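Local coordinates for protein adenosine deaminase 1 (Arthrobacter aurescens, PDB 3RYS) that probably catalyses the zinc-dependent hydrolytic deamination of adenine to hypoxanthine and ammonium, a step in purine salvage and nitrogen catabolism, at residues H19-G24 with I197-E202; D64-N69 with P282-G287; S207-A212 with E219-G224. All coordinates share one frame; numbering follows the deposited sequence.

All three contacts touch the same bound adenine at the mouth of a TIM barrel. Contact 1 carries three of the four zinc-binding residues. Contact 2 sits about 13 Å from it, centre to centre, and joins it through a probable hydrogen bond from Ala283 N to Gly24 O (2.8 Å). The centre of contact 3 is about 11 Å from that of contact 1. Strands 195-200 and 220-221 are neighbours in one sheet, with probable bonds Asp222 N to Ala198 O (2.9 Å) and Ala200 N to Asp222 O (3.0 Å). Contacts 2 and 3, about 23 Å apart between centres, do not touch, their nearest atoms about 7 Å apart, though both reach the adenine.

Contact 1 of 3, residues H19-G24 with I197-E202. With ZN (zinc ion), chain C; ADE (adenine), chain D.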
loop_
_atom_site.group_PDB
_atom_site.type_symbol
_atom_site.label_atom_id
_atom_site.label_comp_id
_atom_site.label_asym_id
_atom_site.label_seq_id
_atom_site.Cartn_x
_atom_site.Cartn_y
_atom_site.Cartn_z
ATOM N N HIS A 19 -2.387 2.729 -0.502
ATOM C CA HIS A 19 -1.686 1.724 0.287
ATOM C C HIS A 19 -1.336 0.536 -0.605
ATOM O O HIS A 19 -2.174 -0.336 -0.854
ATOM C CB HIS A 19 -2.562 1.272 1.459
ATOM C CG HIS A 19 -1.876 0.349 2.416
ATOM N ND1 HIS A 19 -2.193 0.299 3.758
ATOM C CD2 HIS A 19 -0.889 -0.558 2.230
ATOM C CE1 HIS A 19 -1.437 -0.604 4.355
ATOM N NE2 HIS A 19 -0.633 -1.135 3.450
ATOM N N LEU A 20 -0.100 0.508 -1.092
ATOM C CA LEU A 20 0.331 -0.544 -2.002
ATOM C C LEU A 20 1.843 -0.676 -2.078
ATOM O O LEU A 20 2.546 0.290 -2.375
ATOM C CB LEU A 20 -0.220 -0.304 -3.403
ATOM C CG LEU A 20 0.348 -1.308 -4.404
ATOM C CD1 LEU A 20 -0.776 -1.970 -5.172
ATOM C CD2 LEU A 20 1.383 -0.674 -5.338
ATOM N N HIS A 21 2.331 -1.885 -1.822
ATOM C CA HIS A 21 3.754 -2.176 -1.888
ATOM C C HIS A 21 4.113 -2.753 -3.250
ATOM O O HIS A 21 3.562 -3.770 -3.666
ATOM C CB HIS A 21 4.130 -3.159 -0.789
ATOM C CG HIS A 21 3.693 -2.727 0.572
ATOM N ND1 HIS A 21 4.541 -2.110 1.465
ATOM C CD2 HIS A 21 2.493 -2.817 1.193
ATOM C CE1 HIS A 21 3.885 -1.842 2.579
ATOM N NE2 HIS A 21 2.641 -2.259 2.439
ATOM N N ILE A 22 5.033 -2.101 -3.947
ATOM C CA ILE A 22 5.373 -2.526 -5.297
ATOM C C ILE A 22 5.921 -3.954 -5.320
ATOM O O ILE A 22 5.669 -4.703 -6.262
ATOM C CB ILE A 22 6.339 -1.538 -5.987
ATOM C CG1 ILE A 22 6.212 -1.654 -7.506
ATOM C CG2 ILE A 22 7.770 -1.750 -5.519
ATOM C CD1 ILE A 22 4.800 -1.447 -8.013
ATOM N N GLU A 23 6.645 -4.330 -4.268
ATOM C CA GLU A 23 7.196 -5.678 -4.144
ATOM C C GLU A 23 6.104 -6.719 -3.901
ATOM O O GLU A 23 6.307 -7.909 -4.149
ATOM C CB GLU A 23 8.218 -5.740 -3.006
ATOM C CG GLU A 23 9.412 -4.803 -3.154
ATOM C CD GLU A 23 9.161 -3.415 -2.581
ATOM O OE1 GLU A 23 7.996 -2.972 -2.544
ATOM O OE2 GLU A 23 10.138 -2.760 -2.165
ATOM N N GLY A 24 4.956 -6.266 -3.400
ATOM C CA GLY A 24 3.829 -7.143 -3.135
ATOM C C GLY A 24 2.990 -7.321 -4.383
ATOM O O GLY A 24 1.963 -8.001 -4.386
ATOM N N ILE A 197 3.581 8.822 6.114
ATOM C CA ILE A 197 2.590 7.800 6.429
ATOM C C ILE A 197 3.254 6.680 7.225
ATOM O O ILE A 197 4.479 6.571 7.252
ATOM C CB ILE A 197 1.940 7.214 5.169
ATOM C CG1 ILE A 197 2.985 6.473 4.335
ATOM C CG2 ILE A 197 1.277 8.304 4.356
ATOM C CD1 ILE A 197 2.413 5.772 3.123
ATOM N N ALA A 198 2.448 5.849 7.877
ATOM C CA ALA A 198 2.990 4.748 8.659
ATOM C C ALA A 198 1.963 3.649 8.883
ATOM O O ALA A 198 0.781 3.922 9.094
ATOM C CB ALA A 198 3.520 5.256 9.995
ATOM N N HIS A 199 2.425 2.403 8.832
ATOM C CA HIS A 199 1.595 1.263 9.197
ATOM C C HIS A 199 1.319 1.287 10.691
ATOM O O HIS A 199 2.240 1.412 11.498
ATOM C CB HIS A 199 2.285 -0.045 8.820
ATOM C CG HIS A 199 2.189 -0.376 7.365
ATOM N ND1 HIS A 199 2.576 0.501 6.376
ATOM C CD2 HIS A 199 1.750 -1.489 6.732
ATOM C CE1 HIS A 199 2.380 -0.057 5.195
ATOM N NE2 HIS A 199 1.883 -1.266 5.383
ATOM N N ALA A 200 0.047 1.177 11.055
ATOM C CA ALA A 200 -0.343 1.163 12.460
ATOM C C ALA A 200 -1.693 0.481 12.665
ATOM O O ALA A 200 -2.644 0.722 11.923
ATOM C CB ALA A 200 -0.369 2.582 13.025
ATOM N N GLY A 201 -1.770 -0.375 13.676
ATOM C CA GLY A 201 -3.027 -0.999 14.035
ATOM C C GLY A 201 -3.388 -2.194 13.174
ATOM O O GLY A 201 -4.549 -2.596 13.112
ATOM N N GLU A 202 -2.394 -2.761 12.501
ATOM C CA GLU A 202 -2.605 -3.983 11.743
ATOM C C GLU A 202 -2.585 -5.154 12.714
ATOM O O GLU A 202 -3.607 -5.803 12.946
ATOM C CB GLU A 202 -1.518 -4.151 10.687
ATOM C CG GLU A 202 -1.782 -5.264 9.701
ATOM C CD GLU A 202 -0.692 -5.371 8.666
ATOM O OE1 GLU A 202 0.265 -4.575 8.741
ATOM O OE2 GLU A 202 -0.788 -6.239 7.777
HETATM ZN ZN ZN C . 0.929 -2.757 3.954
HETATM N N9 ADE D . 5.215 -5.020 4.249
HETATM C C8 ADE D . 4.511 -5.176 3.084
HETATM N N7 ADE D . 3.204 -5.187 3.239
HETATM C C5 ADE D . 3.042 -5.030 4.609
HETATM C C6 ADE D . 1.893 -4.961 5.427
HETATM N N6 ADE D . 0.648 -5.051 4.945
HETATM N N1 ADE D . 2.078 -4.798 6.756
HETATM C C2 ADE D . 3.330 -4.712 7.230
HETATM N N3 ADE D . 4.487 -4.761 6.564
HETATM C C4 ADE D . 4.270 -4.924 5.247
#
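The zinc site brings these segments together: His19 and His21, in the loop after strand 15-17, and His199, on strand 195-200, each coordinate the ion through NE2. The three bonds, His19 NE2, His21 NE2 and His199 NE2 to zinc, are equal at 2.3 Å. His199 NE2 lies 3.2 Å from both His19 NE2 and His21 NE2 because the nitrogens share a metal, not because they bond to one another. The rings of His19 and His199 meet obliquely with planes at 68°, whereas His21 and His199 meet rim to rim. His19 holds CG opposite its backbone N (chi1 -174°) and His21 holds CG next to its own (chi1 -53°), which lets two residues of one short loop converge on one ion. Thr245 OG1 bonds His19 ND1 and should fix the rotation of that ring. Asp280 is the fourth protein ligand.

Adenine N6 also reaches the zinc, at 2.5 Å. Adenine N7 lies 3.1 Å above one face of the His21 ring, offset toward its rim. On the other segment Glu202, extended beyond CG, brings OE1 to within 2.7 Å of adenine N1, as suits its predicted role as proton donor. The His-X-His pair after the first strand is a hallmark of the metallo-dependent hydrolases; joined by a strand histidine and an aspartate around a single zinc, it gives the site of the adenosine deaminase family.

Contact 2 of 3, residues D64-N69 with P282-G287; sequences DLYYAN and PAYFGG. With ADE (adenine), chain D.
Tyr284 OH donates a weak hydrogen bond to Asn69 OD1, 2.8 Å away, and so ties the loop 282-287 to helix 59-69. The two side chains come from opposite directions, with the amide and ring planes 32° apart. The other end of the amide, Asn69 ND2, has a weak bond to Tyr44 OH, so the group is linked at both its oxygen and its nitrogen.

The tyrosine is the one residue of its segment that bridges the gap, and its tip presses against the helix surface: Tyr284 OH is 3.6 Å from Tyr66 CA. Leu65 and Tyr66, consecutive on the helix, both touch the ring, but differently. Leu65 CD2 lies 3.7 Å from Tyr284 CE2, at the ring edge and near its plane. Tyr284 CE1 in turn comes within 4.4 Å of Tyr66 CD2, this time at the edge of the Tyr66 ring. Phe62, a turn earlier on the same helix, packs edge-to-face with Tyr284, and the Tyr54 ring also meets it.

Tyr66 carries the contact on to the substrate. With CG placed opposite the backbone N (chi1 173°), its ring reaches the ligand and turns one face to the C8 edge of adenine, the two planes standing steeply to each other. Adenine C8 sits above that face, offset toward the rim, with Tyr66 CZ 3.7 Å from C8. The hydroxyl of Tyr66 is hydrogen-bonded to Asp103 OD2, which anchors the far end of the ring.

The helix lies in the long connection between strands 15-17 and 95-102, and the loop follows strand 275-277. Tyr66 lines the adenine pocket, and the loop, through Tyr284, packs behind it at the C-terminal mouth of the TIM barrel, where this fold places its active site.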
loop_
_atom_site.group_PDB
_atom_site.type_symbol
_atom_site.label_atom_id
_atom_site.label_comp_id
_atom_site.label_asym_id
_atom_site.label_seq_id
_atom_site.Cartn_x
_atom_site.Cartn_y
_atom_site.Cartn_z
ATOM N N ASP A 64 8.151 -13.163 5.344
ATOM C CA ASP A 64 9.206 -14.109 4.992
ATOM C C ASP A 64 9.202 -14.439 3.500
ATOM O O ASP A 64 10.247 -14.413 2.849
ATOM C CB ASP A 64 9.098 -15.385 5.830
ATOM C CG ASP A 64 9.485 -15.161 7.280
ATOM O OD1 ASP A 64 10.211 -14.185 7.558
ATOM O OD2 ASP A 64 9.057 -15.957 8.142
ATOM N N LEU A 65 8.028 -14.747 2.961
ATOM C CA LEU A 65 7.906 -15.021 1.534
ATOM C C LEU A 65 8.137 -13.734 0.734
ATOM O O LEU A 65 8.935 -13.698 -0.206
ATOM C CB LEU A 65 6.531 -15.620 1.221
ATOM C CG LEU A 65 6.303 -16.089 -0.217
ATOM C CD1 LEU A 65 7.199 -17.267 -0.529
ATOM C CD2 LEU A 65 4.843 -16.448 -0.443
ATOM N N TYR A 66 7.429 -12.684 1.137
ATOM C CA TYR A 66 7.535 -11.350 0.553
ATOM C C TYR A 66 8.983 -10.906 0.336
ATOM O O TYR A 66 9.334 -10.401 -0.730
ATOM C CB TYR A 66 6.801 -10.377 1.476
ATOM C CG TYR A 66 6.914 -8.905 1.162
ATOM C CD1 TYR A 66 7.744 -8.085 1.915
ATOM C CD2 TYR A 66 6.149 -8.322 0.159
ATOM C CE1 TYR A 66 7.832 -6.730 1.662
ATOM C CE2 TYR A 66 6.231 -6.969 -0.103
ATOM C CZ TYR A 66 7.077 -6.175 0.652
ATOM O OH TYR A 66 7.170 -4.823 0.404
ATOM N N TYR A 67 9.820 -11.104 1.348
ATOM C CA TYR A 67 11.237 -10.764 1.252
ATOM C C TYR A 67 12.016 -11.776 0.414
ATOM O O TYR A 67 12.901 -11.404 -0.360
ATOM C CB TYR A 67 11.859 -10.638 2.646
ATOM C CG TYR A 67 11.340 -9.453 3.413
ATOM C CD1 TYR A 67 11.297 -8.197 2.827
ATOM C CD2 TYR A 67 10.883 -9.586 4.714
ATOM C CE1 TYR A 67 10.819 -7.105 3.514
ATOM C CE2 TYR A 67 10.400 -8.496 5.415
ATOM C CZ TYR A 67 10.370 -7.258 4.807
ATOM O OH TYR A 67 9.893 -6.161 5.487
ATOM N N ALA A 68 11.687 -13.055 0.575
ATOM C CA ALA A 68 12.363 -14.110 -0.166
ATOM C C ALA A 68 12.242 -13.870 -1.664
ATOM O O ALA A 68 13.213 -14.018 -2.409
ATOM C CB ALA A 68 11.789 -15.462 0.197
ATOM N N ASN A 69 11.045 -13.488 -2.096
ATOM C CA ASN A 69 10.766 -13.317 -3.516
ATOM C C ASN A 69 11.524 -12.157 -4.154
ATOM O O ASN A 69 11.745 -12.143 -5.371
ATOM C CB ASN A 69 9.263 -13.180 -3.756
ATOM C CG ASN A 69 8.536 -14.506 -3.635
ATOM O OD1 ASN A 69 7.307 -14.559 -3.656
ATOM N ND2 ASN A 69 9.297 -15.587 -3.509
ATOM N N PRO A 282 -0.968 -7.080 -3.670
ATOM C CA PRO A 282 -1.932 -7.679 -4.605
ATOM C C PRO A 282 -1.592 -9.091 -5.087
ATOM O O PRO A 282 -2.503 -9.890 -5.300
ATOM C CB PRO A 282 -1.903 -6.725 -5.803
ATOM C CG PRO A 282 -1.317 -5.473 -5.297
ATOM C CD PRO A 282 -0.373 -5.850 -4.217
ATOM N N ALA A 283 -0.313 -9.388 -5.284
ATOM C CA ALA A 283 0.072 -10.683 -5.832
ATOM C C ALA A 283 0.167 -11.756 -4.747
ATOM O O ALA A 283 0.392 -12.927 -5.041
ATOM C CB ALA A 283 1.380 -10.575 -6.606
ATOM N N TYR A 284 -0.022 -11.350 -3.495
ATOM C CA TYR A 284 0.060 -12.273 -2.368
ATOM C C TYR A 284 -1.299 -12.565 -1.721
ATOM O O TYR A 284 -1.477 -13.599 -1.072
ATOM C CB TYR A 284 1.025 -11.733 -1.308
ATOM C CG TYR A 284 2.474 -11.804 -1.712
ATOM C CD1 TYR A 284 3.029 -10.839 -2.543
ATOM C CD2 TYR A 284 3.288 -12.835 -1.266
ATOM C CE1 TYR A 284 4.358 -10.900 -2.921
ATOM C CE2 TYR A 284 4.615 -12.904 -1.636
ATOM C CZ TYR A 284 5.146 -11.935 -2.465
ATOM O OH TYR A 284 6.470 -11.998 -2.834
ATOM N N PHE A 285 -2.247 -11.648 -1.891
ATOM C CA PHE A 285 -3.530 -11.765 -1.215
ATOM C C PHE A 285 -4.660 -12.030 -2.209
ATOM O O PHE A 285 -5.841 -11.912 -1.874
ATOM C CB PHE A 285 -3.809 -10.521 -0.361
ATOM C CG PHE A 285 -2.700 -10.185 0.598
ATOM C CD1 PHE A 285 -2.060 -11.184 1.318
ATOM C CD2 PHE A 285 -2.301 -8.870 0.788
ATOM C CE1 PHE A 285 -1.037 -10.879 2.208
ATOM C CE2 PHE A 285 -1.277 -8.556 1.676
ATOM C CZ PHE A 285 -0.643 -9.562 2.385
ATOM N N GLY A 286 -4.277 -12.388 -3.432
ATOM C CA GLY A 286 -5.211 -12.846 -4.447
ATOM C C GLY A 286 -6.184 -11.817 -4.991
ATOM O O GLY A 286 -7.359 -12.124 -5.199
ATOM N N GLY A 287 -5.711 -10.599 -5.235
ATOM C CA GLY A 287 -6.584 -9.567 -5.757
ATOM C C GLY A 287 -6.081 -8.141 -5.649
ATOM O O GLY A 287 -5.379 -7.769 -4.703
HETATM N N9 ADE D . 5.215 -5.020 4.249
HETATM C C8 ADE D . 4.511 -5.176 3.084
HETATM N N7 ADE D . 3.204 -5.187 3.239
HETATM C C5 ADE D . 3.042 -5.030 4.609
HETATM C C6 ADE D . 1.893 -4.961 5.427
HETATM N N6 ADE D . 0.648 -5.051 4.945
HETATM N N1 ADE D . 2.078 -4.798 6.756
HETATM C C2 ADE D . 3.330 -4.712 7.230
HETATM N N3 ADE D . 4.487 -4.761 6.564
HETATM C C4 ADE D . 4.270 -4.924 5.247
#

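Contact 3 of 3, residues S207-A212 with E219-G224. With ADE (adenine), chain D.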
loop_
_atom_site.group_PDB
_atom_site.type_symbol
_atom_site.label_atom_id
_atom_site.label_comp_id
_atom_site.label_asym_id
_atom_site.label_seq_id
_atom_site.Cartn_x
_atom_site.Cartn_y
_atom_site.Cartn_z
ATOM N N SER A 207 -2.736 1.752 20.513
ATOM C CA SER A 207 -1.726 2.653 21.074
ATOM C C SER A 207 -0.745 3.092 20.001
ATOM O O SER A 207 -0.293 4.236 19.992
ATOM C CB SER A 207 -0.941 1.974 22.203
ATOM O OG SER A 207 -1.776 1.170 23.019
ATOM N N TYR A 208 -0.411 2.164 19.108
ATOM C CA TYR A 208 0.574 2.405 18.058
ATOM C C TYR A 208 0.074 3.451 17.077
ATOM O O TYR A 208 0.860 4.137 16.432
ATOM C CB TYR A 208 0.894 1.106 17.319
ATOM C CG TYR A 208 1.919 0.236 18.009
ATOM C CD1 TYR A 208 2.085 0.274 19.386
ATOM C CD2 TYR A 208 2.709 -0.643 17.281
ATOM C CE1 TYR A 208 3.026 -0.527 20.015
ATOM C CE2 TYR A 208 3.648 -1.445 17.899
ATOM C CZ TYR A 208 3.803 -1.384 19.264
ATOM O OH TYR A 208 4.741 -2.188 19.872
ATOM N N ILE A 209 -1.215 3.608 16.972
ATOM C CA ILE A 209 -1.799 4.578 16.116
ATOM C C ILE A 209 -1.637 5.961 16.619
ATOM O O ILE A 209 -1.357 6.846 15.884
ATOM C CB ILE A 209 -3.259 4.252 15.870
ATOM C CG1 ILE A 209 -3.345 2.842 15.316
ATOM C CG2 ILE A 209 -3.880 5.279 14.964
ATOM C CD1 ILE A 209 -4.624 2.352 14.963
ATOM N N THR A 210 -1.832 6.134 17.894
ATOM C CA THR A 210 -1.617 7.383 18.567
ATOM C C THR A 210 -0.149 7.761 18.521
ATOM O O THR A 210 0.191 8.875 18.410
ATOM C CB THR A 210 -2.131 7.262 20.012
ATOM O OG1 THR A 210 -3.500 6.946 19.979
ATOM C CG2 THR A 210 -1.982 8.488 20.745
ATOM N N GLU A 211 0.713 6.790 18.610
ATOM C CA GLU A 211 2.108 7.025 18.491
ATOM C C GLU A 211 2.502 7.539 17.123
ATOM O O GLU A 211 3.244 8.405 17.004
ATOM C CB GLU A 211 2.857 5.744 18.822
ATOM C CG GLU A 211 3.298 5.644 20.200
ATOM C CD GLU A 211 4.309 4.631 20.403
ATOM O OE1 GLU A 211 5.266 4.563 19.704
ATOM O OE2 GLU A 211 4.202 3.890 21.328
ATOM N N ALA A 212 1.989 6.955 16.091
ATOM C CA ALA A 212 2.240 7.348 14.711
ATOM C C ALA A 212 1.699 8.747 14.429
ATOM O O ALA A 212 2.287 9.505 13.661
ATOM C CB ALA A 212 1.637 6.332 13.747
ATOM N N GLU A 219 0.517 11.622 8.152
ATOM C CA GLU A 219 -0.618 12.292 7.529
ATOM C C GLU A 219 -1.747 11.331 7.195
ATOM O O GLU A 219 -2.872 11.753 6.928
ATOM C CB GLU A 219 -0.161 13.026 6.281
ATOM C CG GLU A 219 1.188 13.661 6.465
ATOM C CD GLU A 219 1.419 14.777 5.495
ATOM O OE1 GLU A 219 2.416 14.705 4.745
ATOM O OE2 GLU A 219 0.595 15.717 5.474
ATOM N N ARG A 220 -1.440 10.040 7.194
ATOM C CA ARG A 220 -2.488 9.025 7.154
ATOM C C ARG A 220 -2.020 7.691 7.728
ATOM O O ARG A 220 -0.840 7.359 7.667
ATOM C CB ARG A 220 -3.104 8.869 5.753
ATOM C CG ARG A 220 -2.130 8.818 4.592
ATOM C CD ARG A 220 -2.868 8.585 3.267
ATOM N NE ARG A 220 -2.002 7.948 2.282
ATOM C CZ ARG A 220 -1.560 8.533 1.175
ATOM N NH1 ARG A 220 -1.923 9.769 0.877
ATOM N NH2 ARG A 220 -0.768 7.868 0.350
ATOM N N ILE A 221 -2.956 6.952 8.313
ATOM C CA ILE A 221 -2.646 5.687 8.960
ATOM C C ILE A 221 -2.875 4.529 7.999
ATOM O O ILE A 221 -3.898 4.466 7.309
ATOM C CB ILE A 221 -3.504 5.473 10.223
ATOM C CG1 ILE A 221 -3.127 6.484 11.310
ATOM C CG2 ILE A 221 -3.348 4.054 10.742
ATOM C CD1 ILE A 221 -1.785 6.223 11.948
ATOM N N ASP A 222 -1.919 3.612 7.954
ATOM C CA ASP A 222 -2.025 2.462 7.072
ATOM C C ASP A 222 -2.547 1.243 7.830
ATOM O O ASP A 222 -1.982 0.837 8.847
ATOM C CB ASP A 222 -0.683 2.204 6.388
ATOM C CG ASP A 222 -0.257 3.368 5.500
ATOM O OD1 ASP A 222 -1.081 3.827 4.678
ATOM O OD2 ASP A 222 0.896 3.829 5.626
ATOM N N HIS A 223 -3.643 0.681 7.321
ATOM C CA HIS A 223 -4.430 -0.334 8.022
ATOM C C HIS A 223 -5.328 0.313 9.087
ATOM O O HIS A 223 -6.449 0.728 8.792
ATOM C CB HIS A 223 -3.545 -1.434 8.622
ATOM C CG HIS A 223 -2.920 -2.332 7.599
ATOM N ND1 HIS A 223 -3.663 -3.131 6.756
ATOM C CD2 HIS A 223 -1.621 -2.565 7.286
ATOM C CE1 HIS A 223 -2.851 -3.807 5.961
ATOM N NE2 HIS A 223 -1.608 -3.487 6.266
ATOM N N GLY A 224 -4.836 0.394 10.318
ATOM C CA GLY A 224 -5.543 1.088 11.381
ATOM C C GLY A 224 -6.773 0.388 11.935
ATOM O O GLY A 224 -7.507 0.967 12.732
HETATM N N9 ADE D . 5.215 -5.020 4.249
HETATM C C8 ADE D . 4.511 -5.176 3.084
HETATM N N7 ADE D . 3.204 -5.187 3.239
HETATM C C5 ADE D . 3.042 -5.030 4.609
HETATM C C6 ADE D . 1.893 -4.961 5.427
HETATM N N6 ADE D . 0.648 -5.051 4.945
HETATM N N1 ADE D . 2.078 -4.798 6.756
HETATM C C2 ADE D . 3.330 -4.712 7.230
HETATM N N3 ADE D . 4.487 -4.761 6.564
HETATM C C4 ADE D . 4.270 -4.924 5.247
#
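Ile221 leaves strand 220-221 with CB directed toward helix 206-214, and its longer branch does the touching. CG1, set beside the backbone N (chi1 -67°), lies 3.9 Å from Ile209 CG2. The next torsion is bent (chi2 -72°) and turns CD1 into the helix surface. There Ile221 CD1 meets Ile209 CG2 at 3.8 Å. It also reaches Ala212 CB, 3.9 Å away and one turn further along the helix, so the methyl touches two successive turns. Ile221 also touches Leu244 of strand 244-246.

Ile209 crosses Ile221 at about a right angle and divides its two branches between two targets. CG2 takes the isoleucine, while the extended CG1-CD1 arm runs on to the end of the other segment, where Ile209 CD1 is 3.9 Å from Gly224 O and equally far from Gly224 CA. The same side chain also touches Ala200, so the helix rests on both strand 195-200 and the turn after strand 220-221. The side chains that meet are all aliphatic.

The backbone bends at Asp222, whose OD1 bonds Thr245 OG1, and the His223 ring reaches into the adenine pocket. His223 NE2 comes within 3.0 Å of adenine N6, which lies near the plane of the imidazole at its edge. The His223 ring also packs edge-to-face against His19, next to the zinc. His223 is predicted to be important for catalysis.

Strand 195-200, helix 206-214 and strand 220-221 form a beta-alpha-beta crossover, and this apolar packing of helix on strand is the repeating scheme of a TIM barrel; here the segment also carries His223, which binds adenine at the C-terminal mouth.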